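Local atomic coordinates of 2-dehydropantoate 2-reductase (Bacillus subtilis, PDB entry 3EGO), a protein that probably catalyses the NADPH-dependent reduction of ketopantoate (2-dehydropantoate) to pantoate, the second step in making pantoate for pantothenate biosynthesis. Residues D69-T74 / S85-I90; G200-T205 / A210-V215; R221-E226 / I265-K270; V251-G256 / G287-L292; V127-S130 / V134-T137. One frame throughout, in Å; residues are numbered along the deposited sequence.

Contact 1: residues D69-T74 / S85-I90; sequences DLLVVT and SSLERI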
# COMPACT_ATOMS: atom_id res chain seq x y z
N ASP A 69 -35.15 23.80 -13.34
CA ASP A 69 -35.67 24.03 -12.00
C ASP A 69 -34.79 23.43 -10.91
O ASP A 69 -34.71 23.97 -9.80
CB ASP A 69 -37.10 23.51 -11.91
CG ASP A 69 -38.04 24.29 -12.83
OD1 ASP A 69 -37.97 25.54 -12.79
OD2 ASP A 69 -38.78 23.67 -13.62
N LEU A 70 -34.10 22.35 -11.24
CA LEU A 70 -33.12 21.80 -10.31
C LEU A 70 -32.00 21.14 -11.11
O LEU A 70 -32.24 20.55 -12.17
CB LEU A 70 -33.81 20.78 -9.39
CG LEU A 70 -33.00 19.89 -8.44
CD1 LEU A 70 -32.27 20.61 -7.32
CD2 LEU A 70 -33.93 18.81 -7.84
N LEU A 71 -30.78 21.28 -10.61
CA LEU A 71 -29.66 20.49 -11.10
C LEU A 71 -29.16 19.58 -10.00
O LEU A 71 -28.97 20.00 -8.86
CB LEU A 71 -28.51 21.39 -11.54
CG LEU A 71 -28.87 22.19 -12.79
CD1 LEU A 71 -27.76 23.23 -13.08
CD2 LEU A 71 -29.07 21.26 -13.95
N VAL A 72 -28.93 18.32 -10.36
CA VAL A 72 -28.49 17.34 -9.41
C VAL A 72 -27.14 16.90 -9.89
O VAL A 72 -27.03 16.39 -11.00
CB VAL A 72 -29.42 16.13 -9.34
CG1 VAL A 72 -28.82 15.09 -8.34
CG2 VAL A 72 -30.87 16.52 -8.94
N VAL A 73 -26.11 17.14 -9.08
CA VAL A 73 -24.72 16.92 -9.49
C VAL A 73 -24.20 15.63 -8.90
O VAL A 73 -24.13 15.47 -7.69
CB VAL A 73 -23.81 18.11 -9.09
CG1 VAL A 73 -22.28 17.77 -9.38
CG2 VAL A 73 -24.23 19.39 -9.83
N THR A 74 -23.83 14.69 -9.78
CA THR A 74 -23.50 13.34 -9.36
C THR A 74 -22.09 12.91 -9.82
O THR A 74 -21.70 11.75 -9.57
CB THR A 74 -24.56 12.31 -9.91
OG1 THR A 74 -24.44 12.23 -11.33
CG2 THR A 74 -25.98 12.76 -9.62
N SER A 85 -17.61 25.59 -13.56
CA SER A 85 -17.39 26.60 -14.62
C SER A 85 -18.64 26.82 -15.47
O SER A 85 -18.96 27.95 -15.85
CB SER A 85 -16.20 26.22 -15.50
OG SER A 85 -14.98 26.54 -14.85
N SER A 86 -19.36 25.74 -15.76
CA SER A 86 -20.65 25.87 -16.40
C SER A 86 -21.67 26.50 -15.47
O SER A 86 -22.52 27.27 -15.89
CB SER A 86 -21.17 24.52 -16.86
OG SER A 86 -20.16 23.82 -17.57
N LEU A 87 -21.58 26.17 -14.19
CA LEU A 87 -22.62 26.60 -13.25
C LEU A 87 -22.61 28.12 -13.06
O LEU A 87 -23.51 28.69 -12.45
CB LEU A 87 -22.49 25.84 -11.91
CG LEU A 87 -22.75 24.32 -12.00
CD1 LEU A 87 -22.83 23.70 -10.62
CD2 LEU A 87 -24.00 24.01 -12.79
N GLU A 88 -21.59 28.77 -13.61
CA GLU A 88 -21.49 30.23 -13.55
C GLU A 88 -22.16 30.94 -14.73
O GLU A 88 -22.57 32.09 -14.61
CB GLU A 88 -20.03 30.65 -13.42
CG GLU A 88 -19.38 30.20 -12.12
CD GLU A 88 -17.88 30.03 -12.24
OE1 GLU A 88 -17.38 30.05 -13.38
OE2 GLU A 88 -17.19 29.87 -11.20
N ARG A 89 -22.32 30.24 -15.84
CA ARG A 89 -22.87 30.85 -17.05
C ARG A 89 -24.36 30.61 -17.24
O ARG A 89 -24.91 30.88 -18.32
CB ARG A 89 -22.08 30.37 -18.27
CG ARG A 89 -20.61 30.73 -18.20
CD ARG A 89 -19.80 30.07 -19.30
NE ARG A 89 -18.59 29.49 -18.73
CZ ARG A 89 -17.46 30.15 -18.55
NH1 ARG A 89 -17.35 31.42 -18.91
NH2 ARG A 89 -16.42 29.53 -18.01
N ILE A 90 -25.03 30.09 -16.21
CA ILE A 90 -26.46 29.88 -16.27
C ILE A 90 -27.17 30.73 -15.22
O ILE A 90 -26.55 31.25 -14.29
CB ILE A 90 -26.83 28.40 -16.01
CG1 ILE A 90 -26.09 27.88 -14.78
CG2 ILE A 90 -26.51 27.55 -17.24
CD1 ILE A 90 -26.49 26.47 -14.38

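Contact 2: residues G200-T205 / A210-V215; sequences GELLTT and AFMKLV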
# COMPACT_ATOMS: atom_id res chain seq x y z
N GLY A 200 -14.81 -7.26 5.68
CA GLY A 200 -14.93 -8.03 6.91
C GLY A 200 -13.57 -8.34 7.51
O GLY A 200 -13.44 -8.52 8.72
N GLU A 201 -12.56 -8.42 6.66
CA GLU A 201 -11.21 -8.71 7.13
C GLU A 201 -10.67 -7.63 8.08
O GLU A 201 -9.80 -7.90 8.89
CB GLU A 201 -10.24 -8.97 5.98
CG GLU A 201 -10.11 -10.43 5.56
CD GLU A 201 -8.67 -10.78 5.16
OE1 GLU A 201 -8.46 -11.29 4.03
OE2 GLU A 201 -7.74 -10.52 5.96
N LEU A 202 -11.21 -6.42 8.00
CA LEU A 202 -10.86 -5.35 8.95
C LEU A 202 -11.30 -5.64 10.39
O LEU A 202 -10.70 -5.15 11.35
CB LEU A 202 -11.46 -4.01 8.53
CG LEU A 202 -10.95 -3.47 7.19
CD1 LEU A 202 -11.37 -2.03 7.02
CD2 LEU A 202 -9.41 -3.61 7.11
N LEU A 203 -12.37 -6.42 10.54
CA LEU A 203 -12.96 -6.65 11.84
C LEU A 203 -12.38 -7.88 12.50
O LEU A 203 -12.16 -7.91 13.71
CB LEU A 203 -14.47 -6.82 11.70
CG LEU A 203 -15.34 -5.61 11.39
CD1 LEU A 203 -16.79 -6.10 11.35
CD2 LEU A 203 -15.17 -4.51 12.43
N THR A 204 -12.09 -8.89 11.69
CA THR A 204 -11.66 -10.18 12.21
C THR A 204 -10.14 -10.33 12.33
O THR A 204 -9.67 -11.37 12.77
CB THR A 204 -12.21 -11.34 11.35
OG1 THR A 204 -11.65 -11.27 10.03
CG2 THR A 204 -13.74 -11.28 11.27
N THR A 205 -9.37 -9.31 11.93
CA THR A 205 -7.92 -9.35 12.10
C THR A 205 -7.60 -8.30 13.15
O THR A 205 -7.72 -7.12 12.89
CB THR A 205 -7.15 -9.00 10.80
OG1 THR A 205 -7.64 -9.79 9.71
CG2 THR A 205 -5.63 -9.22 10.94
N ALA A 210 -7.32 -2.60 15.03
CA ALA A 210 -6.56 -1.61 15.79
C ALA A 210 -6.03 -0.48 14.89
O ALA A 210 -6.07 0.70 15.26
CB ALA A 210 -5.37 -2.31 16.55
N PHE A 211 -5.54 -0.83 13.70
CA PHE A 211 -5.14 0.23 12.78
C PHE A 211 -6.33 1.09 12.34
O PHE A 211 -6.26 2.31 12.33
CB PHE A 211 -4.41 -0.37 11.58
CG PHE A 211 -3.64 0.64 10.77
CD1 PHE A 211 -2.25 0.75 10.91
CD2 PHE A 211 -4.29 1.46 9.87
CE1 PHE A 211 -1.54 1.70 10.16
CE2 PHE A 211 -3.58 2.40 9.09
CZ PHE A 211 -2.20 2.53 9.25
N MET A 212 -7.45 0.45 11.98
CA MET A 212 -8.68 1.22 11.71
C MET A 212 -9.06 2.18 12.85
O MET A 212 -9.45 3.32 12.62
CB MET A 212 -9.88 0.29 11.39
CG MET A 212 -10.99 1.00 10.55
SD MET A 212 -12.35 -0.02 9.91
CE MET A 212 -12.86 -0.90 11.36
N LYS A 213 -8.97 1.70 14.09
CA LYS A 213 -9.31 2.54 15.25
C LYS A 213 -8.43 3.78 15.31
O LYS A 213 -8.91 4.89 15.60
CB LYS A 213 -9.18 1.74 16.54
CG LYS A 213 -10.07 2.23 17.67
CD LYS A 213 -9.75 1.49 18.94
CE LYS A 213 -10.51 2.10 20.12
NZ LYS A 213 -10.56 1.11 21.24
N LEU A 214 -7.14 3.60 15.03
CA LEU A 214 -6.20 4.72 14.99
C LEU A 214 -6.59 5.73 13.92
O LEU A 214 -6.49 6.94 14.12
CB LEU A 214 -4.77 4.21 14.75
CG LEU A 214 -4.07 3.46 15.89
CD1 LEU A 214 -2.70 2.97 15.43
CD2 LEU A 214 -3.97 4.38 17.11
N VAL A 215 -7.00 5.22 12.75
CA VAL A 215 -7.51 6.09 11.71
C VAL A 215 -8.82 6.77 12.19
O VAL A 215 -9.00 7.97 12.06
CB VAL A 215 -7.77 5.32 10.40
CG1 VAL A 215 -8.45 6.20 9.38
CG2 VAL A 215 -6.40 4.84 9.82

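Contact 3: residues R221-E226 / I265-K270; sequences RILKLE and IGYLLK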
# COMPACT_ATOMS: atom_id res chain seq x y z
N ARG A 221 -11.64 13.26 15.54
CA ARG A 221 -11.22 14.57 16.06
C ARG A 221 -11.23 15.69 15.02
O ARG A 221 -11.68 16.81 15.31
CB ARG A 221 -9.86 14.49 16.74
CG ARG A 221 -9.37 15.84 17.27
CD ARG A 221 -10.38 16.50 18.27
NE ARG A 221 -9.95 17.85 18.65
CZ ARG A 221 -10.20 18.94 17.92
NH1 ARG A 221 -10.92 18.85 16.80
NH2 ARG A 221 -9.75 20.13 18.32
N ILE A 222 -10.73 15.43 13.81
CA ILE A 222 -10.68 16.45 12.77
C ILE A 222 -12.11 16.94 12.45
O ILE A 222 -12.35 18.15 12.24
CB ILE A 222 -10.04 15.88 11.46
CG1 ILE A 222 -8.52 15.65 11.64
CG2 ILE A 222 -10.27 16.78 10.29
CD1 ILE A 222 -7.94 14.56 10.68
N LEU A 223 -13.05 16.00 12.41
CA LEU A 223 -14.45 16.34 12.07
C LEU A 223 -15.24 16.87 13.27
O LEU A 223 -16.38 17.39 13.09
CB LEU A 223 -15.17 15.10 11.52
CG LEU A 223 -14.62 14.56 10.20
CD1 LEU A 223 -15.17 13.16 9.96
CD2 LEU A 223 -14.88 15.49 8.99
N LYS A 224 -14.69 16.70 14.47
CA LYS A 224 -15.36 17.08 15.71
C LYS A 224 -16.73 16.41 15.83
O LYS A 224 -17.76 17.07 16.04
CB LYS A 224 -15.52 18.61 15.74
CG LYS A 224 -14.20 19.35 15.85
CD LYS A 224 -14.36 20.81 15.46
CE LYS A 224 -13.13 21.60 15.83
NZ LYS A 224 -13.24 23.02 15.37
N LEU A 225 -16.75 15.09 15.69
CA LEU A 225 -17.99 14.34 15.72
C LEU A 225 -18.62 14.36 17.10
O LEU A 225 -17.95 14.07 18.10
CB LEU A 225 -17.74 12.89 15.32
CG LEU A 225 -17.26 12.73 13.87
CD1 LEU A 225 -17.26 11.27 13.52
CD2 LEU A 225 -18.15 13.54 12.94
N GLU A 226 -19.91 14.67 17.14
CA GLU A 226 -20.67 14.71 18.39
C GLU A 226 -20.42 13.45 19.22
O GLU A 226 -19.66 13.48 20.19
CB GLU A 226 -22.17 14.89 18.11
N ILE A 265 -10.06 11.57 1.74
CA ILE A 265 -8.95 11.75 2.66
C ILE A 265 -8.39 13.14 2.60
O ILE A 265 -8.05 13.71 3.65
CB ILE A 265 -7.76 10.76 2.40
CG1 ILE A 265 -8.25 9.32 2.23
CG2 ILE A 265 -6.74 10.86 3.54
CD1 ILE A 265 -7.21 8.42 1.58
N GLY A 266 -8.25 13.66 1.38
CA GLY A 266 -7.64 14.97 1.13
C GLY A 266 -8.39 16.08 1.85
O GLY A 266 -7.82 17.12 2.25
N TYR A 267 -9.69 15.86 2.02
CA TYR A 267 -10.48 16.84 2.79
C TYR A 267 -10.16 16.83 4.30
O TYR A 267 -10.03 17.89 4.93
CB TYR A 267 -11.97 16.61 2.53
CG TYR A 267 -12.85 17.26 3.55
CD1 TYR A 267 -13.34 18.54 3.36
CD2 TYR A 267 -13.23 16.58 4.68
CE1 TYR A 267 -14.16 19.15 4.29
CE2 TYR A 267 -14.06 17.16 5.62
CZ TYR A 267 -14.51 18.45 5.42
OH TYR A 267 -15.34 19.07 6.35
N LEU A 268 -10.06 15.63 4.88
CA LEU A 268 -9.62 15.47 6.25
C LEU A 268 -8.22 16.08 6.44
O LEU A 268 -7.95 16.75 7.45
CB LEU A 268 -9.61 13.99 6.62
CG LEU A 268 -11.02 13.41 6.80
CD1 LEU A 268 -11.00 11.90 6.82
CD2 LEU A 268 -11.66 13.90 8.10
N LEU A 269 -7.33 15.88 5.47
CA LEU A 269 -5.96 16.43 5.60
C LEU A 269 -5.99 17.96 5.66
O LEU A 269 -5.33 18.55 6.51
CB LEU A 269 -5.05 15.93 4.48
CG LEU A 269 -4.87 14.39 4.50
CD1 LEU A 269 -3.91 13.97 3.39
CD2 LEU A 269 -4.37 13.87 5.83
N LYS A 270 -6.77 18.58 4.77
CA LYS A 270 -6.90 20.04 4.75
C LYS A 270 -7.47 20.53 6.05
O LYS A 270 -7.02 21.55 6.59
CB LYS A 270 -7.78 20.49 3.59
CG LYS A 270 -7.06 20.37 2.26
CD LYS A 270 -8.02 20.40 1.10
CE LYS A 270 -7.30 20.86 -0.15
NZ LYS A 270 -8.26 21.19 -1.23

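Contact 4: residues V251-G256 / G287-L292; sequences VDVIGG and GSIKAL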
# COMPACT_ATOMS: atom_id res chain seq x y z
N VAL A 251 -11.51 -1.51 -5.35
CA VAL A 251 -11.83 -1.71 -6.77
C VAL A 251 -11.13 -0.72 -7.72
O VAL A 251 -10.53 -1.12 -8.72
CB VAL A 251 -13.38 -1.69 -6.95
CG1 VAL A 251 -13.75 -1.51 -8.41
CG2 VAL A 251 -13.96 -2.95 -6.37
N ASP A 252 -11.18 0.56 -7.40
CA ASP A 252 -10.49 1.57 -8.17
C ASP A 252 -8.98 1.29 -8.26
O ASP A 252 -8.40 1.29 -9.32
CB ASP A 252 -10.72 2.93 -7.56
CG ASP A 252 -12.10 3.50 -7.89
OD1 ASP A 252 -12.79 2.88 -8.74
OD2 ASP A 252 -12.47 4.57 -7.32
N VAL A 253 -8.35 1.01 -7.12
CA VAL A 253 -6.92 0.68 -7.10
C VAL A 253 -6.55 -0.56 -7.94
O VAL A 253 -5.60 -0.53 -8.71
CB VAL A 253 -6.46 0.50 -5.66
CG1 VAL A 253 -5.16 -0.26 -5.61
CG2 VAL A 253 -6.36 1.89 -5.00
N ILE A 254 -7.31 -1.63 -7.80
CA ILE A 254 -7.08 -2.82 -8.62
C ILE A 254 -7.22 -2.48 -10.11
O ILE A 254 -6.45 -2.97 -10.94
CB ILE A 254 -8.01 -3.95 -8.19
CG1 ILE A 254 -7.48 -4.52 -6.88
CG2 ILE A 254 -8.06 -5.07 -9.24
CD1 ILE A 254 -8.48 -5.30 -6.09
N GLY A 255 -8.14 -1.59 -10.44
CA GLY A 255 -8.41 -1.27 -11.84
C GLY A 255 -7.53 -0.22 -12.48
O GLY A 255 -7.67 0.06 -13.68
N GLY A 256 -6.63 0.36 -11.70
CA GLY A 256 -5.77 1.43 -12.19
C GLY A 256 -6.50 2.73 -12.47
O GLY A 256 -6.05 3.55 -13.29
N GLY A 287 -0.81 9.33 0.93
CA GLY A 287 0.40 9.27 0.10
C GLY A 287 0.50 7.93 -0.64
O GLY A 287 0.86 7.90 -1.80
N SER A 288 0.16 6.83 0.01
CA SER A 288 0.29 5.51 -0.60
C SER A 288 -0.73 5.27 -1.69
O SER A 288 -0.45 4.63 -2.69
CB SER A 288 0.12 4.38 0.43
OG SER A 288 1.04 4.50 1.49
N ILE A 289 -1.96 5.71 -1.46
CA ILE A 289 -2.98 5.57 -2.52
C ILE A 289 -2.65 6.49 -3.71
O ILE A 289 -2.75 6.09 -4.89
CB ILE A 289 -4.40 5.93 -2.02
CG1 ILE A 289 -4.82 5.07 -0.84
CG2 ILE A 289 -5.39 5.83 -3.19
CD1 ILE A 289 -4.72 3.63 -1.09
N LYS A 290 -2.31 7.73 -3.42
CA LYS A 290 -1.87 8.67 -4.47
C LYS A 290 -0.67 8.18 -5.27
O LYS A 290 -0.59 8.42 -6.49
CB LYS A 290 -1.53 10.04 -3.89
CG LYS A 290 -2.76 10.82 -3.33
CD LYS A 290 -3.85 11.01 -4.40
CE LYS A 290 -3.53 12.17 -5.32
NZ LYS A 290 -4.76 12.61 -6.03
N ALA A 291 0.26 7.51 -4.61
CA ALA A 291 1.45 6.98 -5.28
C ALA A 291 1.05 6.03 -6.40
O ALA A 291 1.76 5.90 -7.38
CB ALA A 291 2.32 6.27 -4.29
N LEU A 292 -0.08 5.36 -6.21
CA LEU A 292 -0.58 4.37 -7.17
C LEU A 292 -1.16 5.01 -8.44
O LEU A 292 -1.27 4.34 -9.47
CB LEU A 292 -1.65 3.50 -6.50
CG LEU A 292 -1.13 2.68 -5.32
CD1 LEU A 292 -2.21 1.89 -4.61
CD2 LEU A 292 -0.02 1.76 -5.79

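Contact 5: residues V127-S130 / V134-T137; sequences VRKS and VDHT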
# COMPACT_ATOMS: atom_id res chain seq x y z
N VAL A 127 -25.77 0.21 -9.77
CA VAL A 127 -24.62 -0.26 -10.56
C VAL A 127 -24.93 0.01 -12.04
O VAL A 127 -25.91 -0.52 -12.57
CB VAL A 127 -24.40 -1.79 -10.34
CG1 VAL A 127 -23.34 -2.34 -11.28
CG2 VAL A 127 -24.05 -2.11 -8.88
N ARG A 128 -24.12 0.84 -12.72
CA ARG A 128 -24.36 1.12 -14.15
C ARG A 128 -23.99 -0.12 -14.97
O ARG A 128 -22.89 -0.67 -14.80
CB ARG A 128 -23.57 2.36 -14.64
CG ARG A 128 -23.72 2.66 -16.16
CD ARG A 128 -23.12 4.06 -16.51
NE ARG A 128 -21.67 3.99 -16.45
CZ ARG A 128 -20.84 4.96 -16.82
NH1 ARG A 128 -21.33 6.11 -17.23
NH2 ARG A 128 -19.52 4.79 -16.73
N LYS A 129 -24.91 -0.58 -15.80
CA LYS A 129 -24.68 -1.76 -16.63
C LYS A 129 -24.16 -1.40 -18.02
O LYS A 129 -23.41 -2.15 -18.61
CB LYS A 129 -25.97 -2.58 -16.77
CG LYS A 129 -26.44 -3.14 -15.43
CD LYS A 129 -27.68 -4.09 -15.59
CE LYS A 129 -27.26 -5.56 -15.77
NZ LYS A 129 -26.22 -5.96 -14.76
N SER A 130 -24.59 -0.25 -18.54
CA SER A 130 -24.20 0.24 -19.86
C SER A 130 -24.42 1.73 -19.89
O SER A 130 -24.79 2.33 -18.88
CB SER A 130 -25.07 -0.41 -20.94
OG SER A 130 -26.42 -0.03 -20.76
N VAL A 134 -29.12 0.82 -15.69
CA VAL A 134 -28.67 0.85 -14.30
C VAL A 134 -29.44 -0.19 -13.49
O VAL A 134 -30.67 -0.36 -13.62
CB VAL A 134 -28.77 2.29 -13.66
CG1 VAL A 134 -30.24 2.74 -13.51
CG2 VAL A 134 -28.08 2.35 -12.24
N ASP A 135 -28.74 -0.87 -12.61
CA ASP A 135 -29.40 -1.88 -11.80
C ASP A 135 -29.57 -1.27 -10.43
O ASP A 135 -28.57 -0.85 -9.84
CB ASP A 135 -28.48 -3.08 -11.74
CG ASP A 135 -29.07 -4.27 -11.01
OD1 ASP A 135 -30.21 -4.24 -10.53
OD2 ASP A 135 -28.35 -5.29 -10.94
N HIS A 136 -30.80 -1.20 -9.92
CA HIS A 136 -31.05 -0.66 -8.58
C HIS A 136 -30.86 -1.84 -7.61
O HIS A 136 -31.84 -2.60 -7.31
CB HIS A 136 -32.49 -0.14 -8.48
CG HIS A 136 -32.75 0.73 -7.29
ND1 HIS A 136 -33.98 1.31 -7.05
CD2 HIS A 136 -31.94 1.14 -6.27
CE1 HIS A 136 -33.92 2.03 -5.94
NE2 HIS A 136 -32.69 1.95 -5.45
N THR A 137 -29.61 -2.03 -7.18
CA THR A 137 -29.22 -3.19 -6.36
C THR A 137 -29.52 -3.06 -4.87
O THR A 137 -29.56 -4.06 -4.14
CB THR A 137 -27.69 -3.48 -6.50
OG1 THR A 137 -26.95 -2.28 -6.26
CG2 THR A 137 -27.36 -3.95 -7.86
O HOH W 1 -29.01 -7.11 -13.49

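Contact 1: residues D69-T74 / S85-I90
L71 reaches from strand 70-73 toward the chain that leaves helix 80-86, and a single methyl does the touching. Its CB points at 85-90 but meets nothing there. CG lies anti to the backbone carbonyl carbon (chi1 -68°), and from it the chain extends outward to CD1. That methyl meets two others: CD1 of I90, which comes tip to tip at 3.7 Å, and CD2 of L87, 3.9 Å from L71 CD1, the two leucine side chains running past each other in opposite directions. The second branch, CD2, turns away from both. L87 sits within a type I turn from S86 to R89, in which R89 N bonds to S86 O at 3.0 Å, and I90 follows it. Further along the strand V73 also faces L87, more loosely, with its CG2 4.6 Å from L87 CD1.

Around these residues I8 and I95, from the parallel neighbours 4-8 and 94-97, touch L71, while I64 touches L87. The contact thus belongs to the beta-alpha-beta crossover 70-73, 80-86, 94-97 of the Rossmann-type domain. With methyl groups alone meeting, it is held by van der Waals and hydrophobic attraction, without directional bonds to fix the angle between strand and turn.

Contact 2: residues G200-T205 / A210-V215
M212 and L202 meet through one sulfur and one methyl: SD of M212 lies 3.7 Å from CD1 of L202, and the two side chains cross nearly at a right angle. The thioether leaves helix 206-223 almost fully extended as far as its sulfur, then bends at the last torsion (chi3 51°). This bend carries the terminal methyl to L203, whose CD2 is 4.4 Å from M212 CE. L203 starts out pointing away from the long helix, and only the end of its side chain returns toward it. A flexible methionine therefore spans two consecutive leucines on the short helical turn.

The next shell sets the positions of these groups. The turn 201-204 is weakly bonded, with G200 O receiving both L203 N, at 3.0 Å, and T204 N. Its end is tied by the hydroxyl of T205, which donates to E201 O at 3.0 Å, in the plane of that carbonyl. T205 is also the N-cap residue of the following helix, although its side chain makes no capping bond. Farther out, C187 and L191 of helix 174-195 and W232 of helix 228-241 pack on M212, while Q236 and C239 pack on L203. The neighbouring F211 takes no part in this contact and stacks on F284 of the second subunit.

A short helical turn folded back on a long helix, just after N199, a probable substrate-binding residue, belongs here to the all-helical C-terminal domain of the ketopantoate reductase family, whose helix 206-223 also reaches the dimer interface.

Contact 3: residues R221-E226 / I265-K270
The phenol ring of Y267 receives L223 at its edge: CD2 of L223 lies near the ring plane, 3.8 Å from Y267 CE2, and the side chains meet at a slant. The ring also stacks with H106 of helix 103-109, and M102 touches it too, so that Y267 links the helical C-terminal domain to the Rossmann-type part of the chain. Next to it, L268 sends one methyl, CD2, across L223 at about a right angle. That methyl is 3.7 Å from L223 CG and equally close to L223 CD2, which therefore has the tyrosine edge and the leucine methyl as neighbours.

L223 leaves the backbone at the C-terminal end of helix 206-223, which a Schellman motif closes. K224 takes a positive phi of 56° as its C-prime residue; its N reaches R221 O by a weak bond of 3.1 Å, and L225 N bonds back to C220 O. Carbonyls of the last turn find side-chain donors on other parts of the chain, I222 O at NE2 of Q275 and L223 O at OH of Y175.

I222 points at the second helix directly. With CG2 anti to its backbone N, the residue sets that methyl 3.7 Å from the carbonyl oxygen L268 O and 3.9 Å from L268 CD2. A186 of helix 174-195 touches L268 and L182 touches L223, and the side chain of L223 is about 9 Å from that of K181, the probable proton donor.

Contact 4: residues V251-G256 / G287-L292
V253 and L292 make the closer half of this contact, and it is the outer half. CG1 of V253 lies 3.8 Å from CD1 of L292, and CG2 of V253 is 4.2 Å from the same L292 methyl, so the leucine tip rests against both branches of the valine as the side chains pass at an angle. V253 holds CG1 anti to its backbone N (chi1 161°), which puts both methyls within range of L292. Although the touching is close, L292 remains exposed even with Q196 of the second subunit packed against it.

Toward the interior the direct touch is slacker, with V253 CG2 and I289 CG2 4.4 Å apart. Here the burial is supplied by a third partner, since A193 of helix 174-195 lies against both V253 and I289, and L194 and T259 also touch I289.

G255 and G256 are exposed as well. G256, with a positive phi of 69°, closes helix 248-255 in a Schellman motif, its N bonded to V253 O at 3.3 Å. Separately, NZ of K290, next to I289 in the chain, makes a salt bridge to OD2 of D262.

Two short helical ends resting on the long helix 174-195 are part of the helical C-terminal domain of the ketopantoate reductases, here close to E260, a probable NADP-binding residue whose side chain is about 8 Å from that of I289.

Contact 5: residues V127-S130 / V134-T137
K129 bends at its third and fourth torsions (chi3 92°, chi4 47°), folding its chain over D135 so that CD of K129 lies 4.1 Å from CB of D135. V127 sets its CG2 anti to the carbonyl carbon, and that methyl lies 3.9 Å from both T137 OG1 and T137 CG2, the side chains crossing at about a right angle. The charged ends of K129 and D135 stay too far apart for a salt bridge, NZ to OD2 being 4.4 Å. A water spans the gap, donating to D135 OD2 at 3.2 Å and accepting a weak bond from K129 NZ.

Beneath these side chains V127 and D135 form an antiparallel hydrogen-bonded pair. V127 N gives to D135 O at 3.0 Å, and D135 N returns a nearly straight bond to V127 O (170° at the hydrogen) at 2.9 Å. V127 O is further approached by V134, whose CA-H makes a contact of 3.5 Å and whose CG2 also packs on this oxygen. R128 and V134 form the adjoining non-hydrogen-bonded pair, with side chains on the face opposite V127 and D135.

That face looks onto helix 12-22: L15 touches both residues, R128 N bonds to S12 OG, and R128 NH1 to G10 O, within the glycine-rich turn that probably binds NADP. The hairpin of strands 116-128 and 133-138 is continued by strand 45-49, parallel to 133-138, with backbone hydrogen bonds from V134 to R46 and Y48.

Overall arrangement
The five contacts fall into two groups. Contacts 1 and 5 reach the same large sheet of the Rossmann-type domain, their nearest atoms about 9 Å apart. Contact 5 borders the probable NADP-binding turn, R128 lying about 4 Å from S12 side chain to side chain, while contact 1 is farther from it, about 10 Å from L71's side chain to G9. Contacts 2, 3 and 4 belong to the helical C-terminal domain. Contacts 2 and 3 share helix 206-223, and contacts 3 and 4 alternate along the chain, their nearest atoms about 5 Å apart. Contacts 2 and 4 touch the second subunit. Side chain to side chain, L268 of contact 3 and I289 of contact 4 each lie about 8 Å from a probable substrate-binding asparagine, N185 and N189 respectively.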